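Side-chain contacts in alpha-rhamnosidase (Dictyoglomus thermophilum, PDB 6I60), which probably catalyses the hydrolysis of terminal non-reducing alpha-L-rhamnose residues in alpha-L-rhamnosides: residues Tyr729-Pro734 and Thr772-Asp777; Tyr766-Leu771 and Asp827-Arg832; Val779-Val784 and His852-Leu857. All blocks are in the same frame, centred on the assembly; numbering follows the deposited sequence.

Contact 1: Tyr729-Pro734 and Thr772-Asp777; sequences YLNLVP and TSYGYD
Tyr774 reaches Asn731 with the end of its side chain alone, and the two come at each other from opposite directions across the surface of the helical domain. From CB, CG lies anti to the carbonyl carbon and beside the backbone N (chi1 -72°), and from there the ring extends toward 729-734. The first ring atom to come near is CZ, with Asn731 ND2 4.0 Å away. Beyond it, Tyr774 OH lies 2.8 Å from Asn731 ND2 and 3.8 Å from Asn731 CG. The amide nitrogen stands at the edge of the phenol, near the ring plane, although the amide and ring planes are turned 63° apart. Asn731 itself has a positive phi (59°), just after helix 722-729. Tyr774 OH also makes a weak hydrogen bond to Leu728 O, near the end of that helix, and the tyrosine side chain touches Val738 of helix 738-750. The contact is small, 74 Å² with both sides summed. Just past Tyr774, Gly775 takes the C-prime place of a Schellman motif, with Tyr776 N directed to Leu771 O; this is a helix C-terminus meeting an interhelical loop, in keeping with the (alpha/alpha)6 barrel of this family.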
loop_
_atom_site.group_PDB
_atom_site.type_symbol
_atom_site.label_atom_id
_atom_site.label_comp_id
_atom_site.label_asym_id
_atom_site.label_seq_id
_atom_site.Cartn_x
_atom_site.Cartn_y
_atom_site.Cartn_z
ATOM N N TYR A 729 17.027 -17.743 9.997
ATOM C CA TYR A 729 16.309 -16.506 10.281
ATOM C C TYR A 729 15.506 -16.629 11.571
ATOM O O TYR A 729 15.699 -15.855 12.516
ATOM C CB TYR A 729 15.396 -16.146 9.106
ATOM C CG TYR A 729 14.684 -14.823 9.273
ATOM C CD1 TYR A 729 15.327 -13.626 8.985
ATOM C CD2 TYR A 729 13.371 -14.770 9.726
ATOM C CE1 TYR A 729 14.684 -12.413 9.140
ATOM C CE2 TYR A 729 12.718 -13.561 9.886
ATOM C CZ TYR A 729 13.379 -12.385 9.591
ATOM O OH TYR A 729 12.738 -11.177 9.746
ATOM N N LEU A 730 14.597 -17.601 11.626
ATOM C CA LEU A 730 13.810 -17.863 12.824
ATOM C C LEU A 730 14.593 -18.617 13.892
ATOM O O LEU A 730 14.025 -18.937 14.942
ATOM C CB LEU A 730 12.543 -18.641 12.457
ATOM C CG LEU A 730 11.568 -17.912 11.527
ATOM C CD1 LEU A 730 10.327 -18.753 11.265
ATOM C CD2 LEU A 730 11.184 -16.549 12.092
ATOM N N ASN A 731 15.871 -18.908 13.643
ATOM C CA ASN A 731 16.762 -19.548 14.612
ATOM C C ASN A 731 16.220 -20.911 15.048
ATOM O O ASN A 731 16.030 -21.193 16.233
ATOM C CB ASN A 731 17.009 -18.630 15.814
ATOM C CG ASN A 731 17.985 -17.511 15.497
ATOM O OD1 ASN A 731 18.250 -16.646 16.332
ATOM N ND2 ASN A 731 18.525 -17.523 14.280
ATOM N N LEU A 732 15.972 -21.759 14.052
ATOM C CA LEU A 732 15.608 -23.149 14.282
ATOM C C LEU A 732 16.818 -24.071 14.342
ATOM O O LEU A 732 16.659 -25.255 14.656
ATOM C CB LEU A 732 14.656 -23.635 13.185
ATOM C CG LEU A 732 13.482 -22.715 12.856
ATOM C CD1 LEU A 732 12.849 -23.097 11.527
ATOM C CD2 LEU A 732 12.464 -22.773 13.976
ATOM N N VAL A 733 18.005 -23.560 14.049
ATOM C CA VAL A 733 19.213 -24.388 14.036
ATOM C C VAL A 733 19.640 -24.660 15.474
ATOM O O VAL A 733 19.680 -23.722 16.288
ATOM C CB VAL A 733 20.328 -23.698 13.255
ATOM C CG1 VAL A 733 21.426 -24.691 12.906
ATOM C CG2 VAL A 733 19.772 -23.039 11.996
ATOM N N PRO A 734 19.943 -25.909 15.831
ATOM C CA PRO A 734 20.492 -26.177 17.164
ATOM C C PRO A 734 21.798 -25.428 17.375
ATOM O O PRO A 734 22.578 -25.216 16.444
ATOM C CB PRO A 734 20.707 -27.695 17.161
ATOM C CG PRO A 734 19.753 -28.208 16.130
ATOM C CD PRO A 734 19.691 -27.147 15.073
ATOM N N THR A 772 23.552 -10.296 8.047
ATOM C CA THR A 772 23.829 -9.133 8.882
ATOM C C THR A 772 23.766 -9.486 10.362
ATOM O O THR A 772 24.580 -9.000 11.158
ATOM C CB THR A 772 22.847 -8.008 8.555
ATOM O OG1 THR A 772 22.857 -7.759 7.144
ATOM C CG2 THR A 772 23.231 -6.734 9.294
ATOM N N SER A 773 22.814 -10.339 10.751
ATOM C CA SER A 773 22.664 -10.691 12.158
ATOM C C SER A 773 23.852 -11.494 12.670
ATOM O O SER A 773 24.217 -11.376 13.846
ATOM C CB SER A 773 21.370 -11.474 12.372
ATOM O OG SER A 773 20.239 -10.699 12.015
ATOM N N TYR A 774 24.466 -12.308 11.814
ATOM C CA TYR A 774 25.580 -13.157 12.210
ATOM C C TYR A 774 26.933 -12.517 11.920
ATOM O O TYR A 774 27.943 -13.225 11.836
ATOM C CB TYR A 774 25.466 -14.521 11.529
ATOM C CG TYR A 774 24.349 -15.379 12.086
ATOM C CD1 TYR A 774 23.101 -15.410 11.477
ATOM C CD2 TYR A 774 24.539 -16.148 13.226
ATOM C CE1 TYR A 774 22.077 -16.189 11.982
ATOM C CE2 TYR A 774 23.519 -16.932 13.739
ATOM C CZ TYR A 774 22.291 -16.949 13.112
ATOM O OH TYR A 774 21.272 -17.726 13.617
ATOM N N GLY A 775 26.974 -11.196 11.771
ATOM C CA GLY A 775 28.235 -10.496 11.632
ATOM C C GLY A 775 28.890 -10.592 10.275
ATOM O O GLY A 775 30.117 -10.485 10.180
ATOM N N TYR A 776 28.111 -10.783 9.214
ATOM C CA TYR A 776 28.641 -10.894 7.857
ATOM C C TYR A 776 27.948 -9.901 6.932
ATOM O O TYR A 776 27.458 -10.248 5.854
ATOM C CB TYR A 776 28.499 -12.319 7.333
ATOM C CG TYR A 776 29.450 -13.299 7.980
ATOM C CD1 TYR A 776 30.792 -13.337 7.618
ATOM C CD2 TYR A 776 29.009 -14.183 8.958
ATOM C CE1 TYR A 776 31.666 -14.230 8.208
ATOM C CE2 TYR A 776 29.875 -15.079 9.554
ATOM C CZ TYR A 776 31.203 -15.099 9.177
ATOM O OH TYR A 776 32.071 -15.989 9.765
ATOM N N ASP A 777 27.907 -8.633 7.350
ATOM C CA ASP A 777 27.290 -7.599 6.527
ATOM C C ASP A 777 28.112 -7.280 5.284
ATOM O O ASP A 777 27.560 -6.752 4.312
ATOM C CB ASP A 777 27.069 -6.328 7.351
ATOM C CG ASP A 777 28.276 -5.958 8.200
ATOM O OD1 ASP A 777 29.336 -6.606 8.056
ATOM O OD2 ASP A 777 28.166 -5.012 9.013
#

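Contact 2: Tyr766-Leu771 and Asp827-Arg832; sequences YIFDVL and DAWFYR
Phe768 packs against Trp829 where two helices of the (alpha/alpha)6 barrel, 761-773 and 826-835, run side by side. Over these short segments their axes approach to 10.0 Å, and their N-to-C directions differ by 28°. Along 766-771 the crossing contacts begin at Phe768, whose CB sits over one face of the indole, 3.6 Å from the centroid of the five-membered ring, as a CH-pi contact. The phenyl ring itself meets the six-membered ring obliquely, planes 36° apart and centroids 5.3 Å apart. With CG anti to the backbone N (chi1 -173°), the indole of Trp829 reaches over to the neighbouring helix. There its NE1 donates to Thr772 OG1, one turn beyond Phe768, so the buried indole nitrogen is satisfied. With an alanine here, Phe768 CB would probably lose its aromatic cover and Thr772 OG1 the indole N-H. Next comes Asp769, whose OD1 meets the indole edge in plane, 3.8 Å from Trp829 CD1, and also serves Arg832, whose chain bends at chi3 to bring the guanidinium round. The carboxylate and guanidinium planes are almost perpendicular, and the salt bridge has one weak hydrogen bond, well short of straight, from Arg832 NH2 to Asp769 OD1 at 2.6 Å.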
loop_
_atom_site.group_PDB
_atom_site.type_symbol
_atom_site.label_atom_id
_atom_site.label_comp_id
_atom_site.label_asym_id
_atom_site.label_seq_id
_atom_site.Cartn_x
_atom_site.Cartn_y
_atom_site.Cartn_z
ATOM N N TYR A 766 14.827 -12.709 3.478
ATOM C CA TYR A 766 15.481 -13.045 4.735
ATOM C C TYR A 766 16.996 -13.165 4.640
ATOM O O TYR A 766 17.662 -13.115 5.678
ATOM C CB TYR A 766 14.931 -14.368 5.291
ATOM C CG TYR A 766 13.428 -14.409 5.460
ATOM C CD1 TYR A 766 12.799 -13.670 6.455
ATOM C CD2 TYR A 766 12.638 -15.196 4.631
ATOM C CE1 TYR A 766 11.425 -13.709 6.616
ATOM C CE2 TYR A 766 11.263 -15.242 4.784
ATOM C CZ TYR A 766 10.662 -14.497 5.777
ATOM O OH TYR A 766 9.295 -14.539 5.933
ATOM N N ILE A 767 17.554 -13.320 3.437
ATOM C CA ILE A 767 18.970 -13.652 3.319
ATOM C C ILE A 767 19.848 -12.490 3.774
ATOM O O ILE A 767 20.879 -12.696 4.424
ATOM C CB ILE A 767 19.303 -14.087 1.880
ATOM C CG1 ILE A 767 20.790 -14.426 1.755
ATOM C CG2 ILE A 767 18.907 -13.009 0.883
ATOM C CD1 ILE A 767 21.081 -15.545 0.781
ATOM N N PHE A 768 19.456 -11.253 3.456
ATOM C CA PHE A 768 20.290 -10.112 3.822
ATOM C C PHE A 768 20.316 -9.905 5.330
ATOM O O PHE A 768 21.360 -9.563 5.898
ATOM C CB PHE A 768 19.798 -8.851 3.115
ATOM C CG PHE A 768 19.949 -8.898 1.626
ATOM C CD1 PHE A 768 21.172 -8.638 1.034
ATOM C CD2 PHE A 768 18.871 -9.211 0.818
ATOM C CE1 PHE A 768 21.317 -8.686 -0.338
ATOM C CE2 PHE A 768 19.008 -9.260 -0.554
ATOM C CZ PHE A 768 20.233 -8.997 -1.133
ATOM N N ASP A 769 19.177 -10.111 5.997
ATOM C CA ASP A 769 19.133 -9.965 7.447
ATOM C C ASP A 769 19.866 -11.100 8.153
ATOM O O ASP A 769 20.421 -10.894 9.238
ATOM C CB ASP A 769 17.682 -9.892 7.922
ATOM C CG ASP A 769 17.017 -8.575 7.565
ATOM O OD1 ASP A 769 17.649 -7.515 7.758
ATOM O OD2 ASP A 769 15.859 -8.599 7.094
ATOM N N VAL A 770 19.883 -12.296 7.561
ATOM C CA VAL A 770 20.564 -13.424 8.190
ATOM C C VAL A 770 22.068 -13.178 8.237
ATOM O O VAL A 770 22.706 -13.344 9.284
ATOM C CB VAL A 770 20.227 -14.736 7.456
ATOM C CG1 VAL A 770 21.293 -15.787 7.730
ATOM C CG2 VAL A 770 18.859 -15.250 7.880
ATOM N N LEU A 771 22.656 -12.771 7.109
ATOM C CA LEU A 771 24.089 -12.485 7.092
ATOM C C LEU A 771 24.434 -11.294 7.975
ATOM O O LEU A 771 25.501 -11.276 8.600
ATOM C CB LEU A 771 24.567 -12.236 5.660
ATOM C CG LEU A 771 24.012 -13.143 4.561
ATOM C CD1 LEU A 771 24.274 -12.543 3.187
ATOM C CD2 LEU A 771 24.597 -14.542 4.659
ATOM N N ASP A 827 14.730 -3.093 -0.177
ATOM C CA ASP A 827 14.685 -1.695 0.237
ATOM C C ASP A 827 14.552 -1.562 1.747
ATOM O O ASP A 827 15.018 -0.574 2.325
ATOM C CB ASP A 827 13.538 -0.972 -0.463
ATOM C CG ASP A 827 13.833 0.495 -0.684
ATOM O OD1 ASP A 827 14.822 0.801 -1.383
ATOM O OD2 ASP A 827 13.083 1.341 -0.150
ATOM N N ALA A 828 13.922 -2.540 2.402
ATOM C CA ALA A 828 13.883 -2.537 3.860
ATOM C C ALA A 828 15.271 -2.739 4.452
ATOM O O ALA A 828 15.578 -2.187 5.514
ATOM C CB ALA A 828 12.926 -3.615 4.365
ATOM N N TRP A 829 16.120 -3.519 3.779
ATOM C CA TRP A 829 17.485 -3.712 4.253
ATOM C C TRP A 829 18.292 -2.423 4.169
ATOM O O TRP A 829 19.176 -2.192 5.004
ATOM C CB TRP A 829 18.161 -4.825 3.451
ATOM C CG TRP A 829 19.506 -5.219 3.970
ATOM C CD1 TRP A 829 19.776 -5.874 5.135
ATOM C CD2 TRP A 829 20.770 -4.986 3.339
ATOM N NE1 TRP A 829 21.130 -6.061 5.271
ATOM C CE2 TRP A 829 21.763 -5.525 4.180
ATOM C CE3 TRP A 829 21.159 -4.372 2.144
ATOM C CZ2 TRP A 829 23.119 -5.470 3.866
ATOM C CZ3 TRP A 829 22.508 -4.320 1.833
ATOM C CH2 TRP A 829 23.471 -4.865 2.690
ATOM N N PHE A 830 18.005 -1.572 3.181
ATOM C CA PHE A 830 18.722 -0.307 3.062
ATOM C C PHE A 830 18.429 0.607 4.246
ATOM O O PHE A 830 19.317 1.328 4.715
ATOM C CB PHE A 830 18.351 0.390 1.753
ATOM C CG PHE A 830 18.705 -0.395 0.523
ATOM C CD1 PHE A 830 19.767 -1.285 0.532
ATOM C CD2 PHE A 830 17.978 -0.236 -0.645
ATOM C CE1 PHE A 830 20.095 -2.004 -0.603
ATOM C CE2 PHE A 830 18.300 -0.951 -1.782
ATOM C CZ PHE A 830 19.361 -1.837 -1.761
ATOM N N TYR A 831 17.191 0.590 4.741
ATOM C CA TYR A 831 16.815 1.450 5.858
ATOM C C TYR A 831 17.373 0.930 7.179
ATOM O O TYR A 831 17.966 1.690 7.953
ATOM C CB TYR A 831 15.292 1.564 5.941
ATOM C CG TYR A 831 14.669 2.533 4.962
ATOM C CD1 TYR A 831 14.292 2.119 3.693
ATOM C CD2 TYR A 831 14.441 3.856 5.314
ATOM C CE1 TYR A 831 13.714 3.000 2.796
ATOM C CE2 TYR A 831 13.863 4.744 4.425
ATOM C CZ TYR A 831 13.502 4.309 3.168
ATOM O OH TYR A 831 12.927 5.185 2.279
ATOM N N ARG A 832 17.195 -0.367 7.447
ATOM C CA ARG A 832 17.474 -0.911 8.771
ATOM C C ARG A 832 18.952 -1.225 8.986
ATOM O O ARG A 832 19.417 -1.211 10.131
ATOM C CB ARG A 832 16.645 -2.176 9.003
ATOM C CG ARG A 832 15.151 -2.007 8.763
ATOM C CD ARG A 832 14.388 -3.309 8.999
ATOM N NE ARG A 832 15.244 -4.486 8.873
ATOM C CZ ARG A 832 15.514 -5.327 9.867
ATOM N NH1 ARG A 832 14.995 -5.127 11.072
ATOM N NH2 ARG A 832 16.308 -6.370 9.658
#

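Contact 3: Val779-Val784 and His852-Leu857; sequences VAYKIV and HPVGDL
All four residues of the turn 854-857 meet the ring of Tyr781, each from a different direction. Its CG stands anti to the backbone N (chi1 180°), which carries the phenol off helix 777-784 and into the turn. Val854 runs antiparallel to the tyrosine side chain and touches its base: CG2 of Val854 is 3.6 Å from CB of Tyr781. The carbonyl of the same valine places its O over the centre of one ring face, 4.2 Å above the plane. Leu857 lies at a slant to the phenol, with its CG 3.6 Å from Tyr781 CE1 and its CD2 3.5 Å from Tyr781 OH. Asp856 instead comes in across the end of the phenol, carboxylate and ring planes 79° apart. Tyr781 OH donates to Asp856 OD1 at 3.1 Å, reaching the oxygen on its syn side but 28° out of the carboxylate plane; Asn472 ND2 adds a weak hydrogen bond to the same hydroxyl. Gly855 brings its CA to 3.7 Å from Tyr781 CE2. A side chain here would point at the ring, and this, with the positive phi, is consistent with glycine. Gly855 N donates to Glu778 OE1. Leu857 N bonds to Val854 O at 3.2 Å across the turn, and the backbone angles of Gly855 and Asp856 make it a type II' beta turn with glycine in the second place, here docking the C-terminal beta domain on a helix of the (alpha/alpha)6 barrel.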
loop_
_atom_site.group_PDB
_atom_site.type_symbol
_atom_site.label_atom_id
_atom_site.label_comp_id
_atom_site.label_asym_id
_atom_site.label_seq_id
_atom_site.Cartn_x
_atom_site.Cartn_y
_atom_site.Cartn_z
ATOM N N VAL A 779 29.436 -9.497 3.259
ATOM C CA VAL A 779 28.990 -10.415 2.217
ATOM C C VAL A 779 27.683 -9.930 1.604
ATOM O O VAL A 779 27.492 -9.988 0.384
ATOM C CB VAL A 779 28.860 -11.840 2.788
ATOM C CG1 VAL A 779 28.293 -12.789 1.742
ATOM C CG2 VAL A 779 30.208 -12.334 3.298
ATOM N N ALA A 780 26.765 -9.436 2.437
ATOM C CA ALA A 780 25.488 -8.951 1.926
ATOM C C ALA A 780 25.675 -7.723 1.045
ATOM O O ALA A 780 25.001 -7.581 0.017
ATOM C CB ALA A 780 24.542 -8.645 3.087
ATOM N N TYR A 781 26.585 -6.824 1.428
ATOM C CA TYR A 781 26.840 -5.641 0.615
ATOM C C TYR A 781 27.438 -6.017 -0.735
ATOM O O TYR A 781 27.095 -5.415 -1.761
ATOM C CB TYR A 781 27.760 -4.679 1.363
ATOM C CG TYR A 781 28.087 -3.420 0.593
ATOM C CD1 TYR A 781 27.209 -2.346 0.581
ATOM C CD2 TYR A 781 29.272 -3.306 -0.123
ATOM C CE1 TYR A 781 27.501 -1.193 -0.122
ATOM C CE2 TYR A 781 29.573 -2.158 -0.830
ATOM C CZ TYR A 781 28.684 -1.103 -0.825
ATOM O OH TYR A 781 28.974 0.046 -1.526
ATOM N N LYS A 782 28.337 -7.006 -0.757
ATOM C CA LYS A 782 28.931 -7.434 -2.018
ATOM C C LYS A 782 27.900 -8.085 -2.929
ATOM O O LYS A 782 28.048 -8.048 -4.156
ATOM C CB LYS A 782 30.092 -8.393 -1.757
ATOM C CG LYS A 782 31.412 -7.698 -1.448
ATOM C CD LYS A 782 32.604 -8.586 -1.774
ATOM C CE LYS A 782 32.753 -8.783 -3.274
ATOM N NZ LYS A 782 34.182 -8.784 -3.698
ATOM N N ILE A 783 26.858 -8.686 -2.352
ATOM C CA ILE A 783 25.776 -9.234 -3.161
ATOM C C ILE A 783 24.983 -8.110 -3.814
ATOM O O ILE A 783 24.645 -8.178 -5.003
ATOM C CB ILE A 783 24.878 -10.139 -2.298
ATOM C CG1 ILE A 783 25.603 -11.441 -1.957
ATOM C CG2 ILE A 783 23.566 -10.431 -3.005
ATOM C CD1 ILE A 783 25.108 -12.100 -0.686
ATOM N N VAL A 784 24.689 -7.053 -3.055
ATOM C CA VAL A 784 23.890 -5.949 -3.575
ATOM C C VAL A 784 24.656 -5.189 -4.654
ATOM O O VAL A 784 24.085 -4.797 -5.679
ATOM C CB VAL A 784 23.456 -5.027 -2.420
ATOM C CG1 VAL A 784 23.253 -3.603 -2.904
ATOM C CG2 VAL A 784 22.187 -5.556 -1.769
ATOM N N HIS A 852 25.726 0.449 9.537
ATOM C CA HIS A 852 26.627 -0.587 9.034
ATOM C C HIS A 852 27.430 -0.013 7.876
ATOM O O HIS A 852 27.057 -0.174 6.705
ATOM C CB HIS A 852 25.854 -1.833 8.606
ATOM C CG HIS A 852 25.319 -2.634 9.753
ATOM N ND1 HIS A 852 25.728 -3.924 10.013
ATOM C CD2 HIS A 852 24.413 -2.326 10.710
ATOM C CE1 HIS A 852 25.094 -4.377 11.080
ATOM N NE2 HIS A 852 24.292 -3.426 11.523
ATOM N N PRO A 853 28.542 0.665 8.162
ATOM C CA PRO A 853 29.370 1.210 7.078
ATOM C C PRO A 853 30.268 0.149 6.463
ATOM O O PRO A 853 31.400 -0.058 6.913
ATOM C CB PRO A 853 30.181 2.309 7.773
ATOM C CG PRO A 853 30.196 1.934 9.230
ATOM C CD PRO A 853 29.125 0.908 9.492
ATOM N N VAL A 854 29.772 -0.530 5.434
ATOM C CA VAL A 854 30.472 -1.651 4.827
ATOM C C VAL A 854 30.973 -1.240 3.445
ATOM O O VAL A 854 30.565 -0.222 2.885
ATOM C CB VAL A 854 29.579 -2.902 4.740
ATOM C CG1 VAL A 854 29.454 -3.554 6.103
ATOM C CG2 VAL A 854 28.214 -2.526 4.200
ATOM N N GLY A 855 31.873 -2.056 2.896
ATOM C CA GLY A 855 32.377 -1.817 1.553
ATOM C C GLY A 855 33.094 -0.488 1.446
ATOM O O GLY A 855 33.883 -0.103 2.316
ATOM N N ASP A 856 32.816 0.231 0.357
ATOM C CA ASP A 856 33.364 1.561 0.126
ATOM C C ASP A 856 32.336 2.659 0.386
ATOM O O ASP A 856 32.401 3.729 -0.229
ATOM C CB ASP A 856 33.913 1.670 -1.296
ATOM C CG ASP A 856 32.920 1.198 -2.343
ATOM O OD1 ASP A 856 31.981 0.457 -1.983
ATOM O OD2 ASP A 856 33.077 1.570 -3.525
ATOM N N LEU A 857 31.387 2.410 1.283
ATOM C CA LEU A 857 30.375 3.408 1.602
ATOM C C LEU A 857 30.989 4.558 2.388
ATOM O O LEU A 857 31.807 4.351 3.289
ATOM C CB LEU A 857 29.237 2.777 2.405
ATOM C CG LEU A 857 28.275 1.874 1.633
ATOM C CD1 LEU A 857 27.172 1.359 2.545
ATOM C CD2 LEU A 857 27.690 2.607 0.438
#

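In the fold
The three contacts lie on the same side of the chain's centre: contacts 1 and 2 are about 12 Å apart between centres, contacts 2 and 3 about 11 Å, and contacts 1 and 3 about 17 Å. Helix 761-773 serves contacts 1 and 2, and helix 777-784, next in the chain, serves contact 3. Along the sequence contact 2 crosses both others, whereas contact 1 closes before contact 3 opens. They also touch one another, by packing (Trp829 CZ2 to Ala780 CB, 3.6 Å) and by a probable hydrogen bond (Asp777 OD2 to His852 ND1, 2.9 Å). Contacts 1 and 2 lie within the helical domain; contact 3 alone of the three joins it to the C-terminal beta domain.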